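Local atomic coordinates of RNA-binding protein Lsm (Halobacterium salinarum R1, PDB entry 6TFL), a protein that probably binds RNA as a seven-subunit Lsm ring and also binds calcium ions. Residues Arg6-Asp9 and Val10-Glu13. Residues are numbered along the deposited sequence; the frame is centred on the assembly and turned at random.
Sequences RPLD and VLEE. With CA (calcium ion), chain P.
The short N-terminal helix 7-13 of the Lsm fold is the element that precedes the strands, and within residues 6-13 four successive i to i+4 backbone hydrogen bonds hold it. R6 sits at the N-cap position, and its carbonyl O accepts a hydrogen bond from V10 N at 2.9 Å. L11 N and E12 N donate in the same way to P7 O and L8 O. The fourth hydrogen bond runs from E13 N to D9 O at 3.1 Å.

Side chains add one apolar touch: L8 CD2 meets L11 CD1 at 4.0 Å, the two leucines crossing at a slant. V10 sets CG1 anti to its own N (chi1 175°), which turns CG2 back along the helix to within 3.4 Å of R6 O. V10 and L11 also pack on I51 of a second subunit, and P7 on V43 of that subunit. On E13, CG lies between the backbone N and the carbonyl carbon (chi1 52°) and rests 3.2 Å from D9 O. E12 OE1 is hydrogen-bonded to Y36 OH of its own chain and to M3 N of a third subunit.

Beyond the last of these backbone bonds, E13 O binds calcium at 2.4 Å, with a water and E17 OE2 as further ligands. A neutral main-chain carbonyl thus serves the metal, which probably polarises it, while the side-chain charge that meets the ion directly is the carboxylate of E17.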
loop_
_atom_site.group_PDB
_atom_site.type_symbol
_atom_site.label_atom_id
_atom_site.label_comp_id
_atom_site.label_asym_id
_atom_site.label_seq_id
_atom_site.Cartn_x
_atom_site.Cartn_y
_atom_site.Cartn_z
ATOM N N ARG A 6 -13.886 10.130 -16.876
ATOM C CA ARG A 6 -13.039 9.388 -15.961
ATOM C C ARG A 6 -11.577 9.495 -16.383
ATOM O O ARG A 6 -11.277 9.579 -17.573
ATOM C CB ARG A 6 -13.460 7.924 -15.923
ATOM C CG ARG A 6 -14.786 7.660 -15.224
ATOM C CD ARG A 6 -15.284 6.240 -15.525
ATOM N NE ARG A 6 -16.511 5.908 -14.803
ATOM C CZ ARG A 6 -17.732 6.184 -15.247
ATOM N NH1 ARG A 6 -17.892 6.796 -16.416
ATOM N NH2 ARG A 6 -18.793 5.864 -14.519
ATOM N N PRO A 7 -10.647 9.511 -15.426
ATOM C CA PRO A 7 -9.221 9.533 -15.792
ATOM C C PRO A 7 -8.800 8.417 -16.737
ATOM O O PRO A 7 -8.078 8.694 -17.702
ATOM C CB PRO A 7 -8.517 9.429 -14.430
ATOM C CG PRO A 7 -9.469 10.053 -13.476
ATOM C CD PRO A 7 -10.849 9.671 -13.973
ATOM N N LEU A 8 -9.215 7.168 -16.507
ATOM C CA LEU A 8 -8.857 6.125 -17.463
ATOM C C LEU A 8 -9.521 6.357 -18.819
ATOM O O LEU A 8 -8.988 5.928 -19.850
ATOM C CB LEU A 8 -9.212 4.738 -16.916
ATOM C CG LEU A 8 -8.458 4.224 -15.666
ATOM C CD1 LEU A 8 -8.727 2.742 -15.400
ATOM C CD2 LEU A 8 -6.962 4.472 -15.762
ATOM N N ASP A 9 -10.670 7.040 -18.847
ATOM C CA ASP A 9 -11.294 7.361 -20.127
ATOM C C ASP A 9 -10.537 8.475 -20.850
ATOM O O ASP A 9 -10.440 8.473 -22.082
ATOM C CB ASP A 9 -12.758 7.742 -19.917
ATOM C CG ASP A 9 -13.696 6.536 -19.973
ATOM O OD1 ASP A 9 -13.220 5.398 -20.208
ATOM O OD2 ASP A 9 -14.922 6.732 -19.793
ATOM N N VAL A 10 -9.972 9.425 -20.105
ATOM C CA VAL A 10 -9.116 10.425 -20.730
ATOM C C VAL A 10 -7.861 9.765 -21.296
ATOM O O VAL A 10 -7.365 10.154 -22.358
ATOM C CB VAL A 10 -8.786 11.537 -19.716
ATOM C CG1 VAL A 10 -7.798 12.538 -20.298
ATOM C CG2 VAL A 10 -10.070 12.236 -19.242
ATOM N N LEU A 11 -7.330 8.753 -20.601
ATOM C CA LEU A 11 -6.180 8.014 -21.124
ATOM C C LEU A 11 -6.535 7.254 -22.402
ATOM O O LEU A 11 -5.730 7.193 -23.337
ATOM C CB LEU A 11 -5.646 7.039 -20.078
ATOM C CG LEU A 11 -4.892 7.616 -18.880
ATOM C CD1 LEU A 11 -4.287 6.474 -18.023
ATOM C CD2 LEU A 11 -3.829 8.598 -19.331
ATOM N N GLU A 12 -7.722 6.651 -22.453
ATOM C CA GLU A 12 -8.168 6.028 -23.690
ATOM C C GLU A 12 -8.127 7.024 -24.839
ATOM O O GLU A 12 -7.547 6.748 -25.895
ATOM C CB GLU A 12 -9.576 5.463 -23.520
ATOM C CG GLU A 12 -10.031 4.587 -24.667
ATOM C CD GLU A 12 -9.214 3.297 -24.819
ATOM O OE1 GLU A 12 -8.719 2.759 -23.796
ATOM O OE2 GLU A 12 -9.078 2.801 -25.963
ATOM N N GLU A 13 -8.711 8.205 -24.643
ATOM C CA GLU A 13 -8.774 9.153 -25.747
ATOM C C GLU A 13 -7.473 9.918 -25.956
ATOM O O GLU A 13 -7.389 10.701 -26.902
ATOM C CB GLU A 13 -9.944 10.118 -25.552
ATOM C CG GLU A 13 -9.986 10.792 -24.210
ATOM C CD GLU A 13 -11.349 11.408 -23.896
ATOM O OE1 GLU A 13 -12.370 10.705 -24.097
ATOM O OE2 GLU A 13 -11.386 12.583 -23.448
HETATM CA CA CA P . -8.413 11.480 -28.963
HETATM O O HOH W 1 -7.689 13.618 -27.615
#